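Local structure of coenzyme PQQ synthesis protein B (4Z7R) at residues V3-A9 and R37-A43; I81-L86 and F106-A110; F215-E221 and M238-N244; R261-I266 and G287-A291. The protein takes part in the biosynthesis of the redox cofactor pyrroloquinoline quinone, has a metallo-beta-lactamase-like fold that binds zinc, and may help carry the cofactor or its precursor to the periplasm. All coordinates share one frame; numbering follows the deposited sequence.

Contact 1. Residues V3-A9 and R37-A43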
loop_
_atom_site.group_PDB
_atom_site.type_symbol
_atom_site.label_atom_id
_atom_site.label_comp_id
_atom_site.label_asym_id
_atom_site.label_seq_id
_atom_site.Cartn_x
_atom_site.Cartn_y
_atom_site.Cartn_z
ATOM N N VAL A 3 18.003 1.040 13.850
ATOM C CA VAL A 3 17.068 0.155 13.170
ATOM C C VAL A 3 15.646 0.561 13.521
ATOM O O VAL A 3 15.339 0.796 14.684
ATOM C CB VAL A 3 17.284 -1.324 13.560
ATOM C CG1 VAL A 3 16.366 -2.226 12.752
ATOM C CG2 VAL A 3 18.742 -1.728 13.373
ATOM N N VAL A 4 14.779 0.660 12.520
ATOM C CA VAL A 4 13.358 0.808 12.801
ATOM C C VAL A 4 12.559 -0.232 12.025
ATOM O O VAL A 4 12.716 -0.390 10.812
ATOM C CB VAL A 4 12.842 2.238 12.488
ATOM C CG1 VAL A 4 13.160 2.645 11.060
ATOM C CG2 VAL A 4 11.345 2.341 12.771
ATOM N N ILE A 5 11.727 -0.970 12.748
ATOM C CA ILE A 5 10.840 -1.938 12.127
ATOM C C ILE A 5 9.573 -1.219 11.674
ATOM O O ILE A 5 8.760 -0.804 12.498
ATOM C CB ILE A 5 10.500 -3.086 13.092
ATOM C CG1 ILE A 5 11.787 -3.799 13.526
ATOM C CG2 ILE A 5 9.521 -4.055 12.445
ATOM C CD1 ILE A 5 11.567 -4.971 14.451
ATOM N N LEU A 6 9.429 -1.050 10.363
ATOM C CA LEU A 6 8.301 -0.309 9.803
ATOM C C LEU A 6 7.044 -1.167 9.744
ATOM O O LEU A 6 5.945 -0.699 10.038
ATOM C CB LEU A 6 8.643 0.212 8.406
ATOM C CG LEU A 6 9.831 1.170 8.307
ATOM C CD1 LEU A 6 10.081 1.513 6.857
ATOM C CD2 LEU A 6 9.585 2.431 9.117
ATOM N N GLY A 7 7.218 -2.424 9.354
ATOM C CA GLY A 7 6.120 -3.370 9.313
ATOM C C GLY A 7 6.590 -4.695 9.871
ATOM O O GLY A 7 7.626 -5.222 9.458
ATOM N N SER A 8 5.819 -5.248 10.800
ATOM C CA SER A 8 6.239 -6.447 11.514
ATOM C C SER A 8 5.368 -7.643 11.161
ATOM O O SER A 8 5.587 -8.748 11.660
ATOM C CB SER A 8 6.205 -6.208 13.025
ATOM O OG SER A 8 4.949 -5.677 13.426
ATOM N N ALA A 9 4.383 -7.424 10.297
ATOM C CA ALA A 9 3.477 -8.497 9.908
ATOM C C ALA A 9 3.902 -9.171 8.607
ATOM O O ALA A 9 4.666 -8.613 7.822
ATOM C CB ALA A 9 2.058 -7.972 9.781
ATOM N N ARG A 37 -0.782 -4.151 12.567
ATOM C CA ARG A 37 0.565 -4.149 12.008
ATOM C C ARG A 37 0.541 -4.030 10.493
ATOM O O ARG A 37 -0.310 -4.617 9.824
ATOM C CB ARG A 37 1.318 -5.424 12.393
ATOM C CG ARG A 37 1.723 -5.551 13.850
ATOM C CD ARG A 37 2.124 -6.997 14.140
ATOM N NE ARG A 37 2.904 -7.142 15.366
ATOM C CZ ARG A 37 2.384 -7.169 16.588
ATOM N NH1 ARG A 37 3.176 -7.312 17.641
ATOM N NH2 ARG A 37 1.073 -7.056 16.758
ATOM N N THR A 38 1.488 -3.267 9.960
ATOM C CA THR A 38 1.688 -3.185 8.522
ATOM C C THR A 38 2.681 -4.266 8.077
ATOM O O THR A 38 3.292 -4.939 8.910
ATOM C CB THR A 38 2.175 -1.786 8.106
ATOM O OG1 THR A 38 3.358 -1.446 8.842
ATOM C CG2 THR A 38 1.097 -0.745 8.396
ATOM N N GLN A 39 2.832 -4.429 6.767
ATOM C CA GLN A 39 3.561 -5.563 6.199
ATOM C C GLN A 39 5.078 -5.392 6.153
ATOM O O GLN A 39 5.589 -4.279 6.038
ATOM C CB GLN A 39 3.025 -5.877 4.802
ATOM C CG GLN A 39 1.628 -6.500 4.846
ATOM C CD GLN A 39 0.887 -6.399 3.532
ATOM O OE1 GLN A 39 0.898 -7.329 2.726
ATOM N NE2 GLN A 39 0.225 -5.270 3.311
ATOM N N SER A 40 5.763 -6.533 6.230
ATOM C CA SER A 40 7.207 -6.656 6.440
ATOM C C SER A 40 8.098 -5.647 5.721
ATOM O O SER A 40 8.223 -5.659 4.496
ATOM C CB SER A 40 7.641 -8.071 6.028
ATOM O OG SER A 40 9.023 -8.284 6.254
ATOM N N SER A 41 8.733 -4.795 6.520
ATOM C CA SER A 41 9.730 -3.841 6.042
ATOM C C SER A 41 10.477 -3.241 7.225
ATOM O O SER A 41 9.884 -2.993 8.275
ATOM C CB SER A 41 9.081 -2.726 5.219
ATOM O OG SER A 41 10.049 -1.766 4.826
ATOM N N ILE A 42 11.779 -3.018 7.063
ATOM C CA ILE A 42 12.559 -2.320 8.080
ATOM C C ILE A 42 13.450 -1.278 7.423
ATOM O O ILE A 42 13.722 -1.341 6.223
ATOM C CB ILE A 42 13.440 -3.276 8.932
ATOM C CG1 ILE A 42 14.657 -3.754 8.134
ATOM C CG2 ILE A 42 12.617 -4.451 9.480
ATOM C CD1 ILE A 42 15.700 -4.476 8.979
ATOM N N ALA A 43 13.890 -0.307 8.212
ATOM C CA ALA A 43 14.837 0.688 7.730
ATOM C C ALA A 43 16.049 0.721 8.648
ATOM O O ALA A 43 15.916 0.613 9.866
ATOM C CB ALA A 43 14.186 2.055 7.644
HETATM O O HOH W 1 8.236 -7.925 9.259
#

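Contact 2. Residues I81-L86 and F106-A110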
loop_
_atom_site.group_PDB
_atom_site.type_symbol
_atom_site.label_atom_id
_atom_site.label_comp_id
_atom_site.label_asym_id
_atom_site.label_seq_id
_atom_site.Cartn_x
_atom_site.Cartn_y
_atom_site.Cartn_z
ATOM N N ILE A 81 15.383 8.366 2.657
ATOM C CA ILE A 81 15.566 7.061 2.032
ATOM C C ILE A 81 16.530 7.186 0.860
ATOM O O ILE A 81 16.207 7.796 -0.161
ATOM C CB ILE A 81 14.228 6.463 1.556
ATOM C CG1 ILE A 81 13.271 6.306 2.739
ATOM C CG2 ILE A 81 14.455 5.120 0.878
ATOM C CD1 ILE A 81 11.874 5.869 2.354
ATOM N N HIS A 82 17.716 6.607 1.015
ATOM C CA HIS A 82 18.753 6.687 -0.010
ATOM C C HIS A 82 18.763 5.465 -0.913
ATOM O O HIS A 82 19.168 5.547 -2.070
ATOM C CB HIS A 82 20.133 6.843 0.637
ATOM C CG HIS A 82 20.485 8.256 0.986
ATOM N ND1 HIS A 82 19.571 9.145 1.507
ATOM C CD2 HIS A 82 21.655 8.930 0.892
ATOM C CE1 HIS A 82 20.161 10.308 1.717
ATOM N NE2 HIS A 82 21.426 10.204 1.353
ATOM N N ALA A 83 18.321 4.330 -0.384
ATOM C CA ALA A 83 18.360 3.091 -1.148
ATOM C C ALA A 83 17.304 2.100 -0.684
ATOM O O ALA A 83 16.831 2.160 0.450
ATOM C CB ALA A 83 19.748 2.464 -1.059
ATOM N N VAL A 84 16.930 1.191 -1.578
ATOM C CA VAL A 84 15.995 0.129 -1.237
ATOM C C VAL A 84 16.600 -1.212 -1.625
ATOM O O VAL A 84 17.155 -1.362 -2.716
ATOM C CB VAL A 84 14.632 0.311 -1.939
ATOM C CG1 VAL A 84 13.677 -0.823 -1.565
ATOM C CG2 VAL A 84 14.029 1.655 -1.577
ATOM N N LEU A 85 16.527 -2.168 -0.707
ATOM C CA LEU A 85 16.991 -3.524 -0.964
ATOM C C LEU A 85 15.829 -4.508 -0.830
ATOM O O LEU A 85 15.079 -4.462 0.142
ATOM C CB LEU A 85 18.130 -3.895 -0.009
ATOM C CG LEU A 85 18.485 -5.376 0.123
ATOM C CD1 LEU A 85 19.094 -5.903 -1.168
ATOM C CD2 LEU A 85 19.435 -5.594 1.293
ATOM N N LEU A 86 15.685 -5.390 -1.813
ATOM C CA LEU A 86 14.670 -6.442 -1.768
ATOM C C LEU A 86 15.268 -7.784 -1.365
ATOM O O LEU A 86 16.287 -8.201 -1.915
ATOM C CB LEU A 86 13.976 -6.578 -3.122
ATOM C CG LEU A 86 13.453 -5.290 -3.754
ATOM C CD1 LEU A 86 12.944 -5.555 -5.166
ATOM C CD2 LEU A 86 12.365 -4.686 -2.889
ATOM N N PHE A 106 16.996 7.302 -5.994
ATOM C CA PHE A 106 17.572 6.345 -5.056
ATOM C C PHE A 106 18.081 5.148 -5.845
ATOM O O PHE A 106 17.849 5.054 -7.050
ATOM C CB PHE A 106 16.557 5.911 -3.989
ATOM C CG PHE A 106 15.362 5.177 -4.532
ATOM C CD1 PHE A 106 14.237 5.869 -4.950
ATOM C CD2 PHE A 106 15.351 3.791 -4.596
ATOM C CE1 PHE A 106 13.132 5.195 -5.437
ATOM C CE2 PHE A 106 14.251 3.111 -5.083
ATOM C CZ PHE A 106 13.139 3.811 -5.503
ATOM N N THR A 107 18.793 4.247 -5.177
ATOM C CA THR A 107 19.270 3.036 -5.833
ATOM C C THR A 107 18.501 1.821 -5.324
ATOM O O THR A 107 18.403 1.592 -4.116
ATOM C CB THR A 107 20.782 2.812 -5.622
ATOM O OG1 THR A 107 21.512 3.950 -6.100
ATOM C CG2 THR A 107 21.243 1.579 -6.386
ATOM N N LEU A 108 17.942 1.059 -6.255
ATOM C CA LEU A 108 17.239 -0.172 -5.928
ATOM C C LEU A 108 18.167 -1.375 -6.088
ATOM O O LEU A 108 18.691 -1.625 -7.175
ATOM C CB LEU A 108 15.998 -0.327 -6.810
ATOM C CG LEU A 108 15.174 -1.604 -6.658
ATOM C CD1 LEU A 108 14.642 -1.729 -5.237
ATOM C CD2 LEU A 108 14.034 -1.604 -7.662
ATOM N N TYR A 109 18.366 -2.108 -4.995
ATOM C CA TYR A 109 19.245 -3.275 -4.977
ATOM C C TYR A 109 18.473 -4.582 -4.852
ATOM O O TYR A 109 17.522 -4.677 -4.077
ATOM C CB TYR A 109 20.239 -3.195 -3.819
ATOM C CG TYR A 109 21.202 -2.031 -3.859
ATOM C CD1 TYR A 109 22.429 -2.139 -4.503
ATOM C CD2 TYR A 109 20.900 -0.837 -3.219
ATOM C CE1 TYR A 109 23.323 -1.076 -4.524
ATOM C CE2 TYR A 109 21.784 0.227 -3.233
ATOM C CZ TYR A 109 22.993 0.102 -3.886
ATOM O OH TYR A 109 23.866 1.165 -3.903
ATOM N N ALA A 110 18.894 -5.584 -5.618
ATOM C CA ALA A 110 18.374 -6.943 -5.486
ATOM C C ALA A 110 19.286 -7.919 -6.220
ATOM O O ALA A 110 20.182 -7.506 -6.953
ATOM C CB ALA A 110 16.949 -7.039 -6.016
#

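Contact 3. Residues F215-E221 and M238-N244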
loop_
_atom_site.group_PDB
_atom_site.type_symbol
_atom_site.label_atom_id
_atom_site.label_comp_id
_atom_site.label_asym_id
_atom_site.label_seq_id
_atom_site.Cartn_x
_atom_site.Cartn_y
_atom_site.Cartn_z
ATOM N N PHE A 215 14.077 -12.285 12.408
ATOM C CA PHE A 215 13.864 -13.561 11.731
ATOM C C PHE A 215 12.394 -13.904 11.478
ATOM O O PHE A 215 11.511 -13.528 12.252
ATOM C CB PHE A 215 14.522 -14.683 12.542
ATOM C CG PHE A 215 14.575 -16.001 11.827
ATOM C CD1 PHE A 215 15.569 -16.260 10.895
ATOM C CD2 PHE A 215 13.639 -16.987 12.093
ATOM C CE1 PHE A 215 15.621 -17.475 10.235
ATOM C CE2 PHE A 215 13.687 -18.206 11.438
ATOM C CZ PHE A 215 14.681 -18.450 10.508
ATOM N N ASP A 216 12.170 -14.609 10.371
ATOM C CA ASP A 216 10.881 -15.191 9.988
ATOM C C ASP A 216 10.115 -15.721 11.197
ATOM O O ASP A 216 10.524 -16.698 11.819
ATOM C CB ASP A 216 11.126 -16.310 8.966
ATOM C CG ASP A 216 9.854 -16.811 8.294
ATOM O OD1 ASP A 216 8.756 -16.741 8.885
ATOM O OD2 ASP A 216 9.969 -17.290 7.146
ATOM N N GLY A 217 8.996 -15.072 11.506
ATOM C CA GLY A 217 8.113 -15.515 12.570
ATOM C C GLY A 217 6.692 -15.723 12.076
ATOM O O GLY A 217 5.732 -15.517 12.818
ATOM N N THR A 218 6.564 -16.119 10.814
ATOM C CA THR A 218 5.265 -16.221 10.156
ATOM C C THR A 218 4.277 -17.117 10.902
ATOM O O THR A 218 3.136 -16.721 11.145
ATOM C CB THR A 218 5.419 -16.746 8.716
ATOM O OG1 THR A 218 6.380 -15.946 8.017
ATOM C CG2 THR A 218 4.084 -16.691 7.981
ATOM N N VAL A 219 4.709 -18.322 11.262
ATOM C CA VAL A 219 3.823 -19.260 11.949
ATOM C C VAL A 219 4.448 -19.848 13.214
ATOM O O VAL A 219 5.645 -20.140 13.263
ATOM C CB VAL A 219 3.391 -20.420 11.018
ATOM C CG1 VAL A 219 2.621 -19.885 9.820
ATOM C CG2 VAL A 219 4.595 -21.246 10.570
ATOM N N LEU A 220 3.624 -20.008 14.242
ATOM C CA LEU A 220 4.048 -20.657 15.475
ATOM C C LEU A 220 4.139 -22.162 15.272
ATOM O O LEU A 220 5.169 -22.780 15.540
ATOM C CB LEU A 220 3.072 -20.352 16.607
ATOM C CG LEU A 220 3.436 -20.986 17.949
ATOM C CD1 LEU A 220 4.650 -20.295 18.565
ATOM C CD2 LEU A 220 2.254 -20.972 18.893
ATOM N N GLU A 221 3.034 -22.739 14.812
ATOM C CA GLU A 221 2.974 -24.144 14.432
ATOM C C GLU A 221 2.770 -24.256 12.925
ATOM O O GLU A 221 2.255 -23.333 12.294
ATOM C CB GLU A 221 1.845 -24.868 15.176
ATOM C CG GLU A 221 1.870 -24.700 16.692
ATOM C CD GLU A 221 2.940 -25.544 17.364
ATOM O OE1 GLU A 221 3.568 -26.374 16.674
ATOM O OE2 GLU A 221 3.149 -25.383 18.584
ATOM N N MET A 238 3.997 -22.662 2.611
ATOM C CA MET A 238 4.181 -21.244 2.338
ATOM C C MET A 238 5.655 -20.847 2.413
ATOM O O MET A 238 6.004 -19.690 2.180
ATOM C CB MET A 238 3.339 -20.402 3.301
ATOM C CG MET A 238 1.838 -20.569 3.091
ATOM S SD MET A 238 0.831 -19.613 4.242
ATOM C CE MET A 238 1.274 -20.376 5.799
ATOM N N GLY A 239 6.512 -21.813 2.737
ATOM C CA GLY A 239 7.947 -21.595 2.773
ATOM C C GLY A 239 8.453 -20.963 4.056
ATOM O O GLY A 239 9.363 -20.137 4.030
ATOM N N HIS A 240 7.869 -21.359 5.181
ATOM C CA HIS A 240 8.232 -20.780 6.470
ATOM C C HIS A 240 8.459 -21.842 7.537
ATOM O O HIS A 240 7.555 -22.618 7.846
ATOM C CB HIS A 240 7.144 -19.812 6.944
ATOM C CG HIS A 240 6.867 -18.701 5.981
ATOM N ND1 HIS A 240 7.780 -17.704 5.710
ATOM C CD2 HIS A 240 5.780 -18.432 5.219
ATOM C CE1 HIS A 240 7.267 -16.870 4.822
ATOM N NE2 HIS A 240 6.054 -17.287 4.510
ATOM N N ILE A 241 9.669 -21.896 8.085
ATOM C CA ILE A 241 9.923 -22.767 9.223
ATOM C C ILE A 241 9.136 -22.239 10.424
ATOM O O ILE A 241 9.153 -21.042 10.713
ATOM C CB ILE A 241 11.433 -22.869 9.551
ATOM C CG1 ILE A 241 11.664 -23.837 10.714
ATOM C CG2 ILE A 241 12.033 -21.494 9.853
ATOM C CD1 ILE A 241 13.124 -24.000 11.088
ATOM N N GLN A 242 8.402 -23.123 11.091
ATOM C CA GLN A 242 7.598 -22.721 12.243
ATOM C C GLN A 242 8.474 -22.442 13.462
ATOM O O GLN A 242 9.607 -22.918 13.543
ATOM C CB GLN A 242 6.556 -23.797 12.579
ATOM C CG GLN A 242 7.100 -24.978 13.370
ATOM C CD GLN A 242 7.999 -25.872 12.548
ATOM O OE1 GLN A 242 7.997 -25.813 11.319
ATOM N NE2 GLN A 242 8.783 -26.704 13.224
ATOM N N MET A 243 7.940 -21.669 14.405
ATOM C CA MET A 243 8.666 -21.312 15.624
ATOM C C MET A 243 8.920 -22.509 16.538
ATOM O O MET A 243 10.031 -22.701 17.035
ATOM C CB MET A 243 7.904 -20.243 16.413
ATOM C CG MET A 243 7.717 -18.911 15.705
ATOM S SD MET A 243 6.650 -17.816 16.666
ATOM C CE MET A 243 6.950 -16.247 15.860
ATOM N N ASN A 244 7.876 -23.301 16.767
ATOM C CA ASN A 244 7.904 -24.343 17.791
ATOM C C ASN A 244 8.438 -25.692 17.329
ATOM O O ASN A 244 8.633 -25.931 16.138
ATOM C CB ASN A 244 6.500 -24.549 18.368
ATOM C CG ASN A 244 6.165 -23.559 19.463
ATOM O OD1 ASN A 244 7.031 -22.825 19.939
ATOM N ND2 ASN A 244 4.905 -23.544 19.881
HETATM O O HOH W 2 9.984 -19.185 12.809
HETATM O O HOH W 3 7.380 -18.976 10.203
#

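Contact 4. Residues R261-I266 and G287-A291. With ZN (zinc ion), chain D.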
loop_
_atom_site.group_PDB
_atom_site.type_symbol
_atom_site.label_atom_id
_atom_site.label_comp_id
_atom_site.label_asym_id
_atom_site.label_seq_id
_atom_site.Cartn_x
_atom_site.Cartn_y
_atom_site.Cartn_z
ATOM N N ARG A 261 17.185 -11.503 19.892
ATOM C CA ARG A 261 16.363 -12.291 18.979
ATOM C C ARG A 261 15.004 -11.634 18.794
ATOM O O ARG A 261 14.284 -11.412 19.765
ATOM C CB ARG A 261 16.178 -13.720 19.501
ATOM C CG ARG A 261 17.430 -14.589 19.496
ATOM C CD ARG A 261 17.213 -15.840 20.343
ATOM N NE ARG A 261 18.199 -16.889 20.081
ATOM C CZ ARG A 261 19.424 -16.911 20.595
ATOM N NH1 ARG A 261 19.824 -15.940 21.402
ATOM N NH2 ARG A 261 20.250 -17.908 20.303
ATOM N N VAL A 262 14.664 -11.304 17.553
ATOM C CA VAL A 262 13.395 -10.643 17.260
ATOM C C VAL A 262 12.664 -11.315 16.102
ATOM O O VAL A 262 13.231 -11.506 15.027
ATOM C CB VAL A 262 13.592 -9.148 16.914
ATOM C CG1 VAL A 262 12.241 -8.469 16.709
ATOM C CG2 VAL A 262 14.394 -8.440 17.997
ATOM N N PHE A 263 11.407 -11.682 16.329
ATOM C CA PHE A 263 10.574 -12.221 15.264
ATOM C C PHE A 263 9.909 -11.100 14.482
ATOM O O PHE A 263 9.311 -10.206 15.070
ATOM C CB PHE A 263 9.500 -13.158 15.823
ATOM C CG PHE A 263 9.994 -14.539 16.134
ATOM C CD1 PHE A 263 10.540 -15.331 15.136
ATOM C CD2 PHE A 263 9.889 -15.055 17.413
ATOM C CE1 PHE A 263 10.988 -16.611 15.414
ATOM C CE2 PHE A 263 10.330 -16.336 17.696
ATOM C CZ PHE A 263 10.883 -17.112 16.696
ATOM N N VAL A 264 10.026 -11.153 13.159
ATOM C CA VAL A 264 9.275 -10.266 12.279
ATOM C C VAL A 264 8.495 -11.107 11.273
ATOM O O VAL A 264 8.544 -12.338 11.325
ATOM C CB VAL A 264 10.199 -9.274 11.536
ATOM C CG1 VAL A 264 10.941 -8.396 12.531
ATOM C CG2 VAL A 264 11.184 -10.021 10.647
ATOM N N HIS A 265 7.777 -10.443 10.368
ATOM C CA HIS A 265 7.012 -11.119 9.322
ATOM C C HIS A 265 6.022 -12.114 9.922
ATOM O O HIS A 265 5.915 -13.250 9.464
ATOM C CB HIS A 265 7.956 -11.832 8.343
ATOM C CG HIS A 265 7.308 -12.234 7.056
ATOM N ND1 HIS A 265 6.605 -13.411 6.912
ATOM C CD2 HIS A 265 7.269 -11.621 5.849
ATOM C CE1 HIS A 265 6.155 -13.502 5.674
ATOM N NE2 HIS A 265 6.543 -12.429 5.008
ATOM N N ILE A 266 5.317 -11.683 10.962
ATOM C CA ILE A 266 4.371 -12.538 11.670
ATOM C C ILE A 266 2.981 -12.514 11.032
ATOM O O ILE A 266 2.388 -11.450 10.871
ATOM C CB ILE A 266 4.271 -12.119 13.144
ATOM C CG1 ILE A 266 5.671 -12.101 13.768
ATOM C CG2 ILE A 266 3.356 -13.060 13.903
ATOM C CD1 ILE A 266 5.780 -11.256 15.012
ATOM N N GLY A 287 13.591 -16.420 24.890
ATOM C CA GLY A 287 14.532 -15.389 24.483
ATOM C C GLY A 287 14.172 -14.592 23.243
ATOM O O GLY A 287 15.021 -13.892 22.688
ATOM N N TRP A 288 12.923 -14.683 22.801
ATOM C CA TRP A 288 12.517 -13.996 21.580
ATOM C C TRP A 288 11.578 -12.819 21.826
ATOM O O TRP A 288 10.633 -12.913 22.605
ATOM C CB TRP A 288 11.857 -14.984 20.620
ATOM C CG TRP A 288 12.841 -15.875 19.937
ATOM C CD1 TRP A 288 13.372 -17.032 20.425
ATOM C CD2 TRP A 288 13.428 -15.677 18.646
ATOM N NE1 TRP A 288 14.249 -17.572 19.516
ATOM C CE2 TRP A 288 14.302 -16.758 18.415
ATOM C CE3 TRP A 288 13.299 -14.691 17.662
ATOM C CZ2 TRP A 288 15.041 -16.883 17.240
ATOM C CZ3 TRP A 288 14.032 -14.817 16.497
ATOM C CH2 TRP A 288 14.892 -15.904 16.295
ATOM N N THR A 289 11.858 -11.704 21.158
ATOM C CA THR A 289 10.951 -10.561 21.135
ATOM C C THR A 289 9.993 -10.664 19.948
ATOM O O THR A 289 10.400 -11.024 18.842
ATOM C CB THR A 289 11.728 -9.224 21.058
ATOM O OG1 THR A 289 12.465 -9.024 22.270
ATOM C CG2 THR A 289 10.779 -8.046 20.849
ATOM N N VAL A 290 8.721 -10.361 20.180
ATOM C CA VAL A 290 7.749 -10.283 19.098
ATOM C C VAL A 290 7.639 -8.837 18.623
ATOM O O VAL A 290 7.191 -7.966 19.365
ATOM C CB VAL A 290 6.369 -10.814 19.540
ATOM C CG1 VAL A 290 5.313 -10.525 18.484
ATOM C CG2 VAL A 290 6.455 -12.304 19.830
ATOM N N ALA A 291 8.070 -8.581 17.392
ATOM C CA ALA A 291 8.153 -7.213 16.890
ATOM C C ALA A 291 6.781 -6.580 16.707
ATOM O O ALA A 291 5.810 -7.260 16.378
ATOM C CB ALA A 291 8.916 -7.172 15.579
HETATM ZN ZN ZN D . 5.849 -12.061 3.051
HETATM O O HOH W 4 16.414 -19.469 19.826
HETATM O O HOH W 5 16.913 -11.937 22.658
HETATM O O HOH W 6 3.901 -13.214 3.185
HETATM O O HOH W 7 7.578 -12.254 2.005
#

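Contact 1. Residues V3-A9 and R37-A43
With chi1 at 55°, V4 points CG1, rather than CG2, at A43 CB, 3.6 Å away. On the other face of the sheet, chi1 of 75° in I42 leaves CG2 opposite the carbonyl carbon, and it is CG2 that meets I5 CG1, the two side chains crossing at a slant. The two strands, 3-5 and 41-43, run antiparallel in one of the two mixed sheets of the metallo-beta-lactamase fold, and beta-branched residues suit their extended backbone. V4 and A43 form a hydrogen-bonded pair, with V4 N to A43 O at 2.9 Å answered by A43 N to V4 O. A classic beta bulge follows: L6 and G7 both face S41, whose O accepts a nearly straight bond from G7 N (2.9 Å, 167°) and a weak one from L6 N. Glycine suits position 7, since a CB there would clash with Q39 O. Beyond the bulge the chains stay joined by A9 N to T38 O at 3.0 Å, and the small A9 CB packs on R37 CB. The polar ends find partners beyond the two segments: R37 NH1 bonds A291 O, S8 OG bonds D293, and Q39 bonds D59 and also R101 of the second subunit. One water donates to G7 O at 2.8 Å and also hydrogen-bonds S40 OG.

Contact 2. Residues I81-L86 and F106-A110
F106 enters the contact with CB against H82 O (3.3 Å), and its ring, carried over the V84 side of the sheet, meets V84 CG2 obliquely through CE2 at 3.8 Å. T107 is gripped through its backbone: its N gives a weak bond to H82 O, while its O takes V84 N at 3.0 Å. The T107 side chain turns to the opposite face, where its CG2 lies over the rim of the Y109 ring. Strands 81-85 and 106-110 are a parallel pair, joined in a beta-alpha-beta unit that includes helix 91-94, within the beta-lactamase superfamily domain. In L108 a trans chi1 (177°), with chi2 near 60°, brings CD1 over to the neighbouring strand, to V84 CB at 3.9 Å and L86 CG at 4.0 Å; branched aliphatic groups fit this face, which helix 112-119 covers through L115. Y109 N makes an almost straight bond to V84 O (2.7 Å), and Y109 O accepts L86 N. The Y109 ring presents its edge to A83 CB, CE2 standing 3.7 Å away, and a small alanine suits so broad a neighbour; L85 CD1 packs against Y109 CB from roughly a right angle. A110 meets L86 through side-chain carbons alone, CB to CB at 4.2 Å.

Contact 3. Residues F215-E221 and M238-N244
M243, L220 and H240 lie at the heart of this contact, where the loop leaving strand 212-216 packs on the loop between helices 235-238 and 249-252 in the beta-lactamase superfamily domain. M243, extended beyond CG, crosses L220 at about a right angle; a long unbranched side chain can touch two residues at once, and here SD lies 3.7 Å from L220 CD1 while CE ends beside G217 O. The first torsion of L220 (chi1 -180°) places CG opposite the backbone N, which brings CG and CD1 against N244 ND2, and CD1 also against M243 SD. The backbones are tied by M243 N to V219 O and by N244 N to L220 O (both 3.0 Å), each donor lying in the carbonyl plane.

H240 is held on two sides. Its ND1 gives a hydrogen bond to the syn lone pair of D216 OD2 at 2.7 Å, the oxygen lying close to the ring plane while the carboxylate itself is turned 74° from it. Over one ring face sits T218 in a CH-pi contact, CB 3.9 Å from the centroid. D216 in turn is positioned by an Asx turn, OD1 accepting both T218 N and T218 OG1, and its OD2 has a further partner in C196 N. The in-plane bond and the CH-pi contact together limit rotation of the H240 ring, which also meets that of the zinc ligand H265. At the far end, E221, bent at chi2 (-76°), takes N244 ND2 on OE2 at 2.9 Å, from above the carboxylate plane.

Contact 4. Residues R261-I266 and G287-A291
R261-V264 and W288-V290 run side by side as parallel strands, their axes 4.5 Å apart at closest and inclined by 35°, in the beta-alpha-beta unit that helix 278-285 completes in the second sheet of the metallo-beta-lactamase fold. Their backbones exchange three bonds: T289 N to R261 O, F263 N to T289 O, and the slightly longer A291 N to F263 O at 3.1 Å. G287, with positive phi, closes the Schellman motif that ends the helix; a CB there would press on the preceding carbonyl oxygen, and glycine avoids this.

W288 is the broad centre of the side-chain packing, sandwiched between two residues of the other strand. Over one face lies F263 in an offset stack, its ring centroid 3.9 Å from that of the indole six-membered ring and the planes 17° apart. On the opposite face R261 CB makes a CH-pi contact, 3.5 Å from the same centroid; chi1 of -69° starts the R261 chain beside its backbone N, and from there the extended stem carries CD past the indole NE1. An arginine suits the place because its aliphatic stem covers the ring while NH2 reaches the backbone oxygens of L253 and I256. The indole N-H also gives a bond to a water.

Further along, V262 CG1 packs on A291 CB, and I266 CD1 meets V290 CG1 at 3.6 Å. Strand 261-264 then delivers H265 to the zinc site completed by D92: its NE2 binds zinc at 2.1 Å, beside two waters.

Contacts 1, 3 and 4 gather round the zinc bound by D92 and H265, whereas contact 2 lies farther out, its centre about 16 Å from that of contact 1 in the same sheet and about 27 Å from that of contact 3. Contact 4 supplies the ligand, and contact 3 probably steadies it, a likely hydrogen bond joining T218 OG1 to H265 ND1 at 2.8 Å. Contact 1 packs S40 CB on H265 CD2, and its loop joins the end of contact 4 through a probable bond of S8 O to I266 N, 3.0 Å. Contacts 3 and 4 also share neighbouring strands, 212-216 and 260-264, and M243 CE rests on F263 CG.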